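Local coordinates for protein diaminopimelate decarboxylase (PDB 7JPJ) that probably catalyses the pyridoxal 5'-phosphate-dependent decarboxylation of diaminopimelate in lysine biosynthesis, and binds D-lysine, at residues Leu53-Ala58 with Met276-Gly281; Tyr239-Asn244 with Pro280-Val285; Ala288-Ser293 with Val388-Gly393. One frame throughout, in Å; residues are numbered along the deposited sequence.

Interaction 1 (Leu53-Ala58 with Met276-Gly281). With SO4 (sulfate ion), chain D.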
ATOM      1  N   LEU A  53      10.821  -5.626  33.640  1.00 19.90           N
ATOM      2  CA  LEU A  53      10.260  -5.667  32.298  1.00 18.82           C
ATOM      3  C   LEU A  53       9.694  -4.307  31.919  1.00 18.29           C
ATOM      4  O   LEU A  53       9.133  -3.600  32.761  1.00 18.86           O
ATOM      5  CB  LEU A  53       9.158  -6.733  32.195  1.00 19.06           C
ATOM      6  CG  LEU A  53       8.234  -6.680  30.976  1.00 18.25           C
ATOM      7  CD1 LEU A  53       8.940  -7.212  29.735  1.00 17.54           C
ATOM      8  CD2 LEU A  53       6.937  -7.431  31.232  1.00 18.94           C
ATOM      9  N   THR A  54       9.854  -3.945  30.646  1.00 19.70           N
ATOM     10  CA  THR A  54       9.203  -2.783  30.056  1.00 19.00           C
ATOM     11  C   THR A  54       8.577  -3.204  28.738  1.00 18.57           C
ATOM     12  O   THR A  54       9.248  -3.816  27.901  1.00 18.42           O
ATOM     13  CB  THR A  54      10.188  -1.634  29.817  1.00 18.64           C
ATOM     14  OG1 THR A  54      10.876  -1.330  31.034  1.00 19.06           O
ATOM     15  CG2 THR A  54       9.447  -0.393  29.334  1.00 17.98           C
ATOM     16  N   VAL A  55       7.303  -2.879  28.552  1.00 17.57           N
ATOM     17  CA  VAL A  55       6.587  -3.181  27.318  1.00 17.17           C
ATOM     18  C   VAL A  55       6.476  -1.900  26.505  1.00 16.62           C
ATOM     19  O   VAL A  55       5.949  -0.890  26.988  1.00 16.76           O
ATOM     20  CB  VAL A  55       5.199  -3.773  27.605  1.00 17.31           C
ATOM     21  CG1 VAL A  55       4.439  -3.987  26.304  1.00 16.89           C
ATOM     22  CG2 VAL A  55       5.329  -5.070  28.380  1.00 17.82           C
ATOM     23  N   ARG A  56       6.971  -1.936  25.270  1.00 19.92           N
ATOM     24  CA  ARG A  56       6.875  -0.818  24.343  1.00 19.48           C
ATOM     25  C   ARG A  56       5.908  -1.173  23.223  1.00 19.15           C
ATOM     26  O   ARG A  56       6.022  -2.242  22.616  1.00 18.11           O
ATOM     27  CB  ARG A  56       8.244  -0.467  23.757  1.00 18.39           C
ATOM     28  CG  ARG A  56       9.350  -0.323  24.783  1.00 18.64           C
ATOM     29  CD  ARG A  56      10.482   0.543  24.253  1.00 17.53           C
ATOM     30  NE  ARG A  56      10.506   1.846  24.906  1.00 18.25           N
ATOM     31  CZ  ARG A  56      11.424   2.222  25.790  1.00 18.39           C
ATOM     32  NH1 ARG A  56      12.398   1.395  26.123  1.00 18.22           N
ATOM     33  NH2 ARG A  56      11.370   3.426  26.340  1.00 18.84           N
ATOM     34  N   TYR A  57       4.962  -0.280  22.951  1.00 17.82           N
ATOM     35  CA  TYR A  57       4.045  -0.469  21.834  1.00 17.80           C
ATOM     36  C   TYR A  57       4.695   0.044  20.555  1.00 17.33           C
ATOM     37  O   TYR A  57       5.102   1.208  20.483  1.00 17.79           O
ATOM     38  CB  TYR A  57       2.723   0.252  22.092  1.00 18.03           C
ATOM     39  CG  TYR A  57       1.792   0.281  20.896  1.00 17.84           C
ATOM     40  CD1 TYR A  57       1.584  -0.854  20.119  1.00 17.57           C
ATOM     41  CD2 TYR A  57       1.111   1.440  20.550  1.00 18.00           C
ATOM     42  CE1 TYR A  57       0.733  -0.831  19.029  1.00 17.54           C
ATOM     43  CE2 TYR A  57       0.255   1.470  19.465  1.00 17.90           C
ATOM     44  CZ  TYR A  57       0.071   0.334  18.708  1.00 17.75           C
ATOM     45  OH  TYR A  57      -0.778   0.363  17.625  1.00 17.73           O
ATOM     46  N   ALA A  58       4.797  -0.825  19.553  1.00 17.65           N
ATOM     47  CA  ALA A  58       5.296  -0.447  18.232  1.00 16.78           C
ATOM     48  C   ALA A  58       4.169   0.265  17.494  1.00 18.34           C
ATOM     49  O   ALA A  58       3.398  -0.347  16.753  1.00 18.36           O
ATOM     50  CB  ALA A  58       5.781  -1.674  17.468  1.00 15.16           C
ATOM     51  N   MET A 276      14.749  -5.933  31.004  1.00 21.50           N
ATOM     52  CA  MET A 276      14.302  -6.466  29.725  1.00 21.26           C
ATOM     53  C   MET A 276      13.247  -5.558  29.104  1.00 20.69           C
ATOM     54  O   MET A 276      12.459  -4.918  29.805  1.00 20.85           O
ATOM     55  CB  MET A 276      13.726  -7.879  29.874  1.00 21.88           C
ATOM     56  CG  MET A 276      13.699  -8.664  28.570  1.00 21.97           C
ATOM     57  SD  MET A 276      12.770 -10.209  28.634  1.00 23.14           S
ATOM     58  CE  MET A 276      11.641  -9.887  29.978  1.00 23.01           C
ATOM     59  N   GLU A 277      13.239  -5.516  27.775  1.00 20.53           N
ATOM     60  CA  GLU A 277      12.251  -4.759  27.021  1.00 19.94           C
ATOM     61  C   GLU A 277      11.714  -5.610  25.883  1.00 19.71           C
ATOM     62  O   GLU A 277      12.452  -6.394  25.281  1.00 19.97           O
ATOM     63  CB  GLU A 277      12.836  -3.468  26.452  1.00 19.61           C
ATOM     64  CG  GLU A 277      13.197  -2.438  27.497  1.00 19.85           C
ATOM     65  CD  GLU A 277      13.659  -1.137  26.877  1.00 19.65           C
ATOM     66  OE1 GLU A 277      13.735  -1.063  25.632  1.00 19.42           O
ATOM     67  OE2 GLU A 277      13.930  -0.177  27.632  1.00 20.15           O
ATOM     68  N   ILE A 278      10.426  -5.448  25.596  1.00 19.07           N
ATOM     69  CA  ILE A 278       9.776  -6.106  24.474  1.00 18.56           C
ATOM     70  C   ILE A 278       9.014  -5.053  23.682  1.00 18.47           C
ATOM     71  O   ILE A 278       8.474  -4.095  24.243  1.00 18.86           O
ATOM     72  CB  ILE A 278       8.837  -7.245  24.933  1.00 18.50           C
ATOM     73  CG1 ILE A 278       7.719  -6.707  25.830  1.00 18.85           C
ATOM     74  CG2 ILE A 278       9.629  -8.324  25.654  1.00 18.78           C
ATOM     75  CD1 ILE A 278       6.720  -7.763  26.249  1.00 19.02           C
ATOM     76  N   GLU A 279       8.983  -5.226  22.363  1.00 21.15           N
ATOM     77  CA  GLU A 279       8.398  -4.246  21.450  1.00 20.48           C
ATOM     78  C   GLU A 279       7.314  -4.881  20.586  1.00 20.16           C
ATOM     79  O   GLU A 279       7.444  -4.941  19.358  1.00 19.96           O
ATOM     80  CB  GLU A 279       9.486  -3.621  20.578  1.00 20.53           C
ATOM     81  CG  GLU A 279      10.168  -2.401  21.185  1.00 20.85           C
ATOM     82  CD  GLU A 279      11.337  -1.898  20.343  1.00 21.19           C
ATOM     83  OE1 GLU A 279      12.268  -1.276  20.908  1.00 21.25           O
ATOM     84  OE2 GLU A 279      11.329  -2.131  19.113  1.00 21.34           O
ATOM     85  N   PRO A 280       6.217  -5.348  21.189  1.00 19.18           N
ATOM     86  CA  PRO A 280       5.167  -5.996  20.393  1.00 18.83           C
ATOM     87  C   PRO A 280       4.324  -4.965  19.654  1.00 18.17           C
ATOM     88  O   PRO A 280       3.934  -3.939  20.218  1.00 18.33           O
ATOM     89  CB  PRO A 280       4.338  -6.746  21.441  1.00 19.65           C
ATOM     90  CG  PRO A 280       4.482  -5.928  22.661  1.00 20.21           C
ATOM     91  CD  PRO A 280       5.874  -5.339  22.623  1.00 19.82           C
ATOM     92  N   GLY A 281       4.056  -5.241  18.383  1.00 18.63           N
ATOM     93  CA  GLY A 281       3.143  -4.426  17.612  1.00 18.07           C
ATOM     94  C   GLY A 281       1.885  -5.197  17.271  1.00 18.02           C
ATOM     95  O   GLY A 281       0.786  -4.848  17.717  1.00 18.47           O
TER
HETATM   96  S   SO4 D 502       5.491  -6.871  15.188  1.00 20.77           S
HETATM   97  O1  SO4 D 502       4.755  -7.952  14.536  1.00 20.77           O
HETATM   98  O2  SO4 D 502       5.681  -7.198  16.600  1.00 20.77           O
HETATM   99  O3  SO4 D 502       4.742  -5.624  15.074  1.00 20.77           O
HETATM  100  O4  SO4 D 502       6.786  -6.709  14.532  1.00 20.77           O
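A single guanidinium nitrogen faces both oxygens of a carboxylate in the salt bridge between Arg-56 and Glu-277: Arg-56 NH1 lies 2.7 Å from Glu-277 OE2 and 2.8 Å from Glu-277 OE1. The two flat groups are turned 67° apart, so this is not the coplanar, two-nitrogen pairing. Glu-277 is paired with Thr-54 rather than with Arg-56, and the arginine reaches back to it because its chain bends at CG-CD (chi3 108°), while the glutamate chain runs extended over Thr-54, its CG 3.9 Å from Thr-54 CB. Beneath this bridge the backbones run parallel, the strand axes only 20° apart. Both backbone polar atoms of Thr-54 turn to the same strand, its N donating to Met-276 O and its O accepting from Ile-278 N; Arg-56 N then donates to Ile-278 O at 2.8 Å. The pairing joins the first and last strands of a closed parallel ring, 53-58 and 275-278, and so seals the alpha/beta (TIM) barrel of a fold-type III pyridoxal enzyme. Arg-56, Glu-277 and Glu-279 point into the barrel, where Arg-56 also touches His-77 and Asp-79 and Glu-279 OE1 is hydrogen-bonded to Asn-234. The other face is apolar: Val-55 CG2 meets Ile-278 CD1 at 3.7 Å, Leu-53 CD1 meets Met-276 CE at 3.8 Å, and Phe-47 packs on Leu-53 and Met-276. Past the strand, Pro-280 offers no N-H, and its ring lies by Val-55 CG1. Pro-280 O takes a longer bond, 3.3 Å from Ala-58 N, with the donor above the carbonyl plane. Gly-281 N donates to sulfate O2 at 3.1 Å; a beta carbon here would probably crowd the anion.

Interaction 2 (Tyr239-Asn244 with Pro280-Val285). With DLY (D-lysine), chain C; SO4 (sulfate ion), chain D.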
ATOM      1  N   TYR A 239       6.192 -11.444  18.041  1.00 23.93           N
ATOM      2  CA  TYR A 239       5.348 -12.491  18.606  1.00 24.71           C
ATOM      3  C   TYR A 239       4.147 -12.742  17.706  1.00 24.18           C
ATOM      4  O   TYR A 239       3.379 -11.823  17.405  1.00 22.27           O
ATOM      5  CB  TYR A 239       4.912 -12.089  20.015  1.00 23.59           C
ATOM      6  CG  TYR A 239       6.036 -11.418  20.765  1.00 22.93           C
ATOM      7  CD1 TYR A 239       7.079 -12.164  21.291  1.00 24.56           C
ATOM      8  CD2 TYR A 239       6.081 -10.038  20.902  1.00 20.18           C
ATOM      9  CE1 TYR A 239       8.123 -11.557  21.955  1.00 23.77           C
ATOM     10  CE2 TYR A 239       7.124  -9.422  21.563  1.00 19.63           C
ATOM     11  CZ  TYR A 239       8.143 -10.186  22.085  1.00 21.51           C
ATOM     12  OH  TYR A 239       9.186  -9.578  22.742  1.00 20.87           O
ATOM     13  N   LYS A 240       3.990 -13.986  17.268  1.00 25.43           N
ATOM     14  CA  LYS A 240       3.026 -14.293  16.224  1.00 25.08           C
ATOM     15  C   LYS A 240       1.615 -14.385  16.789  1.00 24.56           C
ATOM     16  O   LYS A 240       1.401 -14.869  17.904  1.00 25.01           O
ATOM     17  CB  LYS A 240       3.400 -15.596  15.516  1.00 26.17           C
ATOM     18  CG  LYS A 240       3.662 -15.426  14.018  1.00 26.07           C
ATOM     19  CD  LYS A 240       4.720 -14.350  13.741  1.00 25.65           C
ATOM     20  CE  LYS A 240       4.966 -14.167  12.238  1.00 25.34           C
ATOM     21  NZ  LYS A 240       5.208 -12.741  11.841  1.00 23.85           N
ATOM     22  N   VAL A 241       0.652 -13.904  16.007  1.00 24.44           N
ATOM     23  CA  VAL A 241      -0.762 -13.943  16.352  1.00 23.71           C
ATOM     24  C   VAL A 241      -1.476 -14.786  15.305  1.00 24.35           C
ATOM     25  O   VAL A 241      -1.363 -14.516  14.103  1.00 23.93           O
ATOM     26  CB  VAL A 241      -1.373 -12.530  16.422  1.00 20.50           C
ATOM     27  CG1 VAL A 241      -2.868 -12.604  16.682  1.00 20.17           C
ATOM     28  CG2 VAL A 241      -0.682 -11.703  17.486  1.00 19.11           C
ATOM     29  N   GLY A 242      -2.201 -15.805  15.757  1.00 21.70           N
ATOM     30  CA  GLY A 242      -2.965 -16.638  14.851  1.00 23.21           C
ATOM     31  C   GLY A 242      -4.360 -16.102  14.620  1.00 23.22           C
ATOM     32  O   GLY A 242      -5.269 -16.356  15.415  1.00 23.78           O
ATOM     33  N   ARG A 243      -4.544 -15.352  13.534  1.00 22.74           N
ATOM     34  CA  ARG A 243      -5.859 -14.785  13.250  1.00 22.87           C
ATOM     35  C   ARG A 243      -6.861 -15.869  12.872  1.00 24.75           C
ATOM     36  O   ARG A 243      -8.019 -15.828  13.299  1.00 25.25           O
ATOM     37  CB  ARG A 243      -5.750 -13.747  12.135  1.00 22.14           C
ATOM     38  CG  ARG A 243      -4.862 -12.562  12.466  1.00 20.46           C
ATOM     39  CD  ARG A 243      -4.683 -11.674  11.249  1.00 20.10           C
ATOM     40  NE  ARG A 243      -3.836 -10.516  11.516  1.00 18.72           N
ATOM     41  CZ  ARG A 243      -2.508 -10.541  11.495  1.00 18.17           C
ATOM     42  NH1 ARG A 243      -1.871 -11.672  11.226  1.00 18.89           N
ATOM     43  NH2 ARG A 243      -1.817  -9.437  11.741  1.00 17.07           N
ATOM     44  N   ASN A 244      -6.435 -16.845  12.081  1.00 21.74           N
ATOM     45  CA  ASN A 244      -7.329 -17.861  11.552  1.00 22.14           C
ATOM     46  C   ASN A 244      -7.271 -19.124  12.399  1.00 23.23           C
ATOM     47  O   ASN A 244      -6.258 -19.424  13.038  1.00 23.35           O
ATOM     48  CB  ASN A 244      -6.973 -18.183  10.102  1.00 22.01           C
ATOM     49  CG  ASN A 244      -6.834 -16.939   9.253  1.00 21.45           C
ATOM     50  OD1 ASN A 244      -7.826 -16.372   8.794  1.00 21.50           O
ATOM     51  ND2 ASN A 244      -5.597 -16.496   9.050  1.00 20.81           N
ATOM     52  N   PRO A 280       6.217  -5.348  21.189  1.00 19.18           N
ATOM     53  CA  PRO A 280       5.167  -5.996  20.393  1.00 18.83           C
ATOM     54  C   PRO A 280       4.324  -4.965  19.654  1.00 18.17           C
ATOM     55  O   PRO A 280       3.934  -3.939  20.218  1.00 18.33           O
ATOM     56  CB  PRO A 280       4.338  -6.746  21.441  1.00 19.65           C
ATOM     57  CG  PRO A 280       4.482  -5.928  22.661  1.00 20.21           C
ATOM     58  CD  PRO A 280       5.874  -5.339  22.623  1.00 19.82           C
ATOM     59  N   GLY A 281       4.056  -5.241  18.383  1.00 18.63           N
ATOM     60  CA  GLY A 281       3.143  -4.426  17.612  1.00 18.07           C
ATOM     61  C   GLY A 281       1.885  -5.197  17.271  1.00 18.02           C
ATOM     62  O   GLY A 281       0.786  -4.848  17.717  1.00 18.47           O
ATOM     63  N   THR A 282       2.049  -6.264  16.484  1.00 17.52           N
ATOM     64  CA  THR A 282       0.924  -7.121  16.131  1.00 17.41           C
ATOM     65  C   THR A 282       0.232  -7.670  17.375  1.00 18.33           C
ATOM     66  O   THR A 282      -0.995  -7.599  17.499  1.00 19.17           O
ATOM     67  CB  THR A 282       1.412  -8.261  15.236  1.00 17.26           C
ATOM     68  OG1 THR A 282       2.049  -7.718  14.074  1.00 17.18           O
ATOM     69  CG2 THR A 282       0.253  -9.146  14.809  1.00 17.30           C
ATOM     70  N   TYR A 283       1.011  -8.196  18.324  1.00 18.36           N
ATOM     71  CA  TYR A 283       0.436  -8.878  19.481  1.00 19.71           C
ATOM     72  C   TYR A 283      -0.471  -7.979  20.312  1.00 20.64           C
ATOM     73  O   TYR A 283      -1.307  -8.491  21.062  1.00 21.51           O
ATOM     74  CB  TYR A 283       1.551  -9.441  20.365  1.00 20.13           C
ATOM     75  CG  TYR A 283       1.139 -10.643  21.187  1.00 21.29           C
ATOM     76  CD1 TYR A 283       1.273 -11.931  20.683  1.00 21.45           C
ATOM     77  CD2 TYR A 283       0.618 -10.492  22.469  1.00 22.22           C
ATOM     78  CE1 TYR A 283       0.899 -13.036  21.434  1.00 22.69           C
ATOM     79  CE2 TYR A 283       0.242 -11.590  23.225  1.00 23.31           C
ATOM     80  CZ  TYR A 283       0.386 -12.858  22.702  1.00 23.66           C
ATOM     81  OH  TYR A 283       0.013 -13.952  23.451  1.00 24.51           O
ATOM     82  N   LEU A 284      -0.339  -6.661  20.192  1.00 16.59           N
ATOM     83  CA  LEU A 284      -1.112  -5.758  21.033  1.00 17.30           C
ATOM     84  C   LEU A 284      -2.410  -5.286  20.390  1.00 17.53           C
ATOM     85  O   LEU A 284      -3.384  -5.034  21.108  1.00 18.33           O
ATOM     86  CB  LEU A 284      -0.266  -4.540  21.408  1.00 17.52           C
ATOM     87  CG  LEU A 284       0.651  -4.671  22.622  1.00 17.80           C
ATOM     88  CD1 LEU A 284       1.689  -3.569  22.611  1.00 17.90           C
ATOM     89  CD2 LEU A 284      -0.155  -4.625  23.912  1.00 18.74           C
ATOM     90  N   VAL A 285      -2.460  -5.164  19.062  1.00 16.69           N
ATOM     91  CA  VAL A 285      -3.564  -4.457  18.420  1.00 16.97           C
ATOM     92  C   VAL A 285      -4.224  -5.272  17.310  1.00 16.53           C
ATOM     93  O   VAL A 285      -5.300  -4.900  16.826  1.00 16.81           O
ATOM     94  CB  VAL A 285      -3.089  -3.098  17.867  1.00 17.08           C
ATOM     95  CG1 VAL A 285      -2.676  -2.169  18.999  1.00 17.84           C
ATOM     96  CG2 VAL A 285      -1.947  -3.289  16.882  1.00 16.36           C
TER
HETATM   97  N   DLY C 501       1.420 -14.335   9.640  1.00 27.46           N
HETATM   98  CA  DLY C 501       1.562 -12.891   9.790  1.00 27.46           C
HETATM   99  C   DLY C 501       1.307 -12.451  11.236  1.00 27.46           C
HETATM  100  O   DLY C 501       1.174 -13.272  12.151  1.00 27.46           O
HETATM  101  CB  DLY C 501       2.956 -12.447   9.336  1.00 27.46           C
HETATM  102  CG  DLY C 501       3.070 -10.967   8.987  1.00 27.46           C
HETATM  103  CD  DLY C 501       4.454 -10.644   8.440  1.00 27.46           C
HETATM  104  CE  DLY C 501       4.663  -9.145   8.266  1.00 27.46           C
HETATM  105  NZ  DLY C 501       6.072  -8.825   7.891  1.00 27.46           N
HETATM  106  OXT DLY C 501       1.226 -11.254  11.528  1.00 27.46           O
HETATM  107  S   SO4 D 502       5.491  -6.871  15.188  1.00 20.77           S
HETATM  108  O1  SO4 D 502       4.755  -7.952  14.536  1.00 20.77           O
HETATM  109  O2  SO4 D 502       5.681  -7.198  16.600  1.00 20.77           O
HETATM  110  O3  SO4 D 502       4.742  -5.624  15.074  1.00 20.77           O
HETATM  111  O4  SO4 D 502       6.786  -6.709  14.532  1.00 20.77           O
HETATM  112  O   HOH W   1       3.725  -8.836  17.947  1.00 17.42           O
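Pro-280 meets the edge of the Tyr-239 ring, its CB 3.8 Å from Tyr-239 CD2, while Trp-213 stacks on that tyrosine. Gly-281 brings the chain to the start of the short helix 282-285, where a sulfate sits. Thr-282 holds this anion twice: its N donates to sulfate O3, and its OG1, swung beside the backbone N (chi1 -57°), donates to sulfate O1 at 2.8 Å. The same rotation sends Thr-282 CG2 the other way, 3.8 Å from Val-241 CG2 and 3.7 Å from Arg-243 NH2. Gly-281 N, Gly-238 N and Tyr-395 OH bind it as well. An anion held by a glycine-rich loop and a helix N-terminus is how fold-type III enzymes bind the cofactor phosphate, so the sulfate probably marks that place. Tyr-283 follows, its N bound to a water that also donates to Tyr-239 O and sulfate O2, bridging the segments where no direct hydrogen bond does. Tyr-283 CD1 packs 3.7 Å from Tyr-239 CB and 3.8 Å from Val-241 CG2, and its hydroxyl is hydrogen-bonded to Thr-250 O. Across from the helix, the 239-244 loop lines the D-lysine pocket. Arg-243 NH1 donates to D-lysine OXT at 3.1 Å (164° at the hydrogen), the oxygen at the guanidinium edge, near its plane. Lys-240, its chain bent at chi2 and chi4, runs beside the ligand and brings NZ 3.4 Å from D-lysine CB. An alanine here would lose the chain flanking D-lysine CB and is likely to leave that side of the ligand less confined, its carboxylate still held by Arg-243.

Interaction 3 (Ala288-Ser293 with Val388-Gly393)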
ATOM      1  N   ALA A 288      -7.559  -6.724  18.096  1.00 17.71           N
ATOM      2  CA  ALA A 288      -8.372  -5.681  18.699  1.00 17.85           C
ATOM      3  C   ALA A 288      -9.077  -4.807  17.673  1.00 17.37           C
ATOM      4  O   ALA A 288      -9.903  -3.974  18.058  1.00 17.33           O
ATOM      5  CB  ALA A 288      -7.514  -4.801  19.614  1.00 17.77           C
ATOM      6  N   GLY A 289      -8.782  -4.978  16.391  1.00 16.16           N
ATOM      7  CA  GLY A 289      -9.370  -4.147  15.361  1.00 15.87           C
ATOM      8  C   GLY A 289     -10.026  -4.984  14.284  1.00 15.82           C
ATOM      9  O   GLY A 289      -9.620  -6.113  14.011  1.00 15.69           O
ATOM     10  N   ALA A 290     -11.052  -4.405  13.665  1.00 16.54           N
ATOM     11  CA  ALA A 290     -11.819  -5.113  12.653  1.00 16.33           C
ATOM     12  C   ALA A 290     -12.335  -4.130  11.615  1.00 16.47           C
ATOM     13  O   ALA A 290     -12.820  -3.049  11.960  1.00 17.30           O
ATOM     14  CB  ALA A 290     -12.994  -5.878  13.272  1.00 17.17           C
ATOM     15  N   LEU A 291     -12.227  -4.517  10.345  1.00 16.60           N
ATOM     16  CA  LEU A 291     -12.814  -3.746   9.259  1.00 16.41           C
ATOM     17  C   LEU A 291     -14.284  -4.119   9.104  1.00 17.10           C
ATOM     18  O   LEU A 291     -14.627  -5.302   9.004  1.00 17.55           O
ATOM     19  CB  LEU A 291     -12.060  -3.995   7.952  1.00 16.08           C
ATOM     20  CG  LEU A 291     -12.682  -3.394   6.687  1.00 16.23           C
ATOM     21  CD1 LEU A 291     -12.558  -1.877   6.682  1.00 15.82           C
ATOM     22  CD2 LEU A 291     -12.066  -3.994   5.436  1.00 16.20           C
ATOM     23  N   VAL A 292     -15.149  -3.109   9.086  1.00 15.93           N
ATOM     24  CA  VAL A 292     -16.591  -3.295   8.982  1.00 16.75           C
ATOM     25  C   VAL A 292     -17.042  -2.652   7.678  1.00 16.82           C
ATOM     26  O   VAL A 292     -16.961  -1.426   7.523  1.00 17.33           O
ATOM     27  CB  VAL A 292     -17.336  -2.696  10.181  1.00 18.10           C
ATOM     28  CG1 VAL A 292     -18.815  -3.016  10.103  1.00 19.09           C
ATOM     29  CG2 VAL A 292     -16.743  -3.210  11.480  1.00 18.09           C
ATOM     30  N   SER A 293     -17.517  -3.470   6.743  1.00 17.41           N
ATOM     31  CA  SER A 293     -17.959  -3.000   5.438  1.00 17.61           C
ATOM     32  C   SER A 293     -19.304  -3.627   5.094  1.00 17.94           C
ATOM     33  O   SER A 293     -19.798  -4.520   5.788  1.00 17.91           O
ATOM     34  CB  SER A 293     -16.932  -3.325   4.345  1.00 17.65           C
ATOM     35  OG  SER A 293     -16.863  -4.722   4.116  1.00 17.84           O
ATOM     36  N   VAL A 388     -17.373  -8.461   8.013  1.00 18.76           N
ATOM     37  CA  VAL A 388     -16.447  -8.051   9.062  1.00 18.14           C
ATOM     38  C   VAL A 388     -15.149  -8.824   8.884  1.00 17.64           C
ATOM     39  O   VAL A 388     -15.136 -10.057   8.977  1.00 18.38           O
ATOM     40  CB  VAL A 388     -17.032  -8.281  10.465  1.00 19.31           C
ATOM     41  CG1 VAL A 388     -15.973  -8.025  11.527  1.00 18.91           C
ATOM     42  CG2 VAL A 388     -18.242  -7.390  10.687  1.00 19.88           C
ATOM     43  N   MET A 389     -14.060  -8.101   8.632  1.00 20.17           N
ATOM     44  CA  MET A 389     -12.729  -8.688   8.535  1.00 19.63           C
ATOM     45  C   MET A 389     -12.016  -8.455   9.860  1.00 19.64           C
ATOM     46  O   MET A 389     -11.638  -7.322  10.179  1.00 19.09           O
ATOM     47  CB  MET A 389     -11.941  -8.082   7.375  1.00 18.61           C
ATOM     48  CG  MET A 389     -11.930  -8.935   6.116  1.00 19.14           C
ATOM     49  SD  MET A 389     -10.967  -8.205   4.770  1.00 18.29           S
ATOM     50  CE  MET A 389      -9.583  -9.340   4.681  1.00 18.15           C
ATOM     51  N   ASP A 390     -11.841  -9.523  10.632  1.00 18.77           N
ATOM     52  CA  ASP A 390     -11.215  -9.430  11.941  1.00 18.99           C
ATOM     53  C   ASP A 390      -9.695  -9.509  11.817  1.00 18.29           C
ATOM     54  O   ASP A 390      -9.142  -9.774  10.747  1.00 17.82           O
ATOM     55  CB  ASP A 390     -11.741 -10.531  12.860  1.00 19.98           C
ATOM     56  CG  ASP A 390     -13.095 -10.194  13.456  1.00 20.94           C
ATOM     57  OD1 ASP A 390     -13.272  -9.048  13.920  1.00 20.97           O
ATOM     58  OD2 ASP A 390     -13.983 -11.072  13.458  1.00 21.92           O
ATOM     59  N   GLY A 391      -9.018  -9.270  12.939  1.00 17.82           N
ATOM     60  CA  GLY A 391      -7.565  -9.228  12.941  1.00 17.58           C
ATOM     61  C   GLY A 391      -6.991  -8.104  12.110  1.00 17.08           C
ATOM     62  O   GLY A 391      -5.861  -8.215  11.619  1.00 16.97           O
ATOM     63  N   SER A 392      -7.743  -7.017  11.938  1.00 16.63           N
ATOM     64  CA  SER A 392      -7.352  -5.916  11.068  1.00 16.30           C
ATOM     65  C   SER A 392      -6.963  -4.670  11.858  1.00 16.93           C
ATOM     66  O   SER A 392      -7.106  -3.549  11.368  1.00 17.00           O
ATOM     67  CB  SER A 392      -8.478  -5.596  10.087  1.00 15.83           C
ATOM     68  OG  SER A 392      -8.805  -6.733   9.307  1.00 15.55           O
ATOM     69  N   GLY A 393      -6.475  -4.853  13.083  1.00 15.80           N
ATOM     70  CA  GLY A 393      -6.038  -3.748  13.907  1.00 16.71           C
ATOM     71  C   GLY A 393      -4.560  -3.443  13.844  1.00 17.23           C
ATOM     72  O   GLY A 393      -4.104  -2.478  14.466  1.00 18.26           O
TER
HETATM   73  O   HOH W   2     -10.242  -8.934  15.394  1.00 17.14           O
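Backbone hydrogen bonds dominate, centred on Leu-291 and Met-389, an antiparallel hydrogen-bonded pair. Leu-291 N donates to Met-389 O at 2.9 Å; in return Met-389 N reaches Leu-291 O, also at 2.9 Å, lying in the carbonyl plane. The strand axes run at 165°, nearly opposed. A third bond, Ser-392 N to Gly-289 O, is 2.9 Å long but comes from above the carbonyl plane, as the chain turns at Gly-391 (positive phi) and passes close over Gly-289. A water accepts from Gly-391 N at 2.8 Å and lies by Gly-289 O. Asp-390 OD2 is hydrogen-bonded to Ile-10 N. Apolar contacts divide between the two faces. On one, Val-388 CG1, anti to the backbone N (chi1 172°), turns to Ala-290 CB at 4.1 Å, and its CG2 looks to Val-292 CG1; on the other, Leu-291 CB and Met-389 CB are 4.1 Å apart. Gly-289 and Gly-393 lie so close that a beta carbon on either would probably run into the other. In the mixed sheet of the beta-rich domain that accompanies the barrel in fold-type III decarboxylases, strand 289-300 lies between strands 29-33 and 386-390, the latter bordered by strand 331-334, while helix 34-45 packs against Ala-288.

Overall arrangement
Interaction 2 opens within the span of interaction 1, and the two end on the same run of chain, sharing Pro-280 and Gly-281 and both touching the sulfate; their centres are 13 Å apart, and strand 275-278 leads into helix 282-285. Interaction 3 follows, as that helix passes on to strand 289-300, its centre 13 Å from that of interaction 2. Interactions 1 and 3 have centres about 24 Å apart, on opposite sides of the chain's centre, one in the parallel barrel and the other in the mixed sheet. Interaction 2 thus stands between them at the ligand pocket, and Arg-243 NE probably hydrogen-bonds Gly-391 O, tying pocket to sheet.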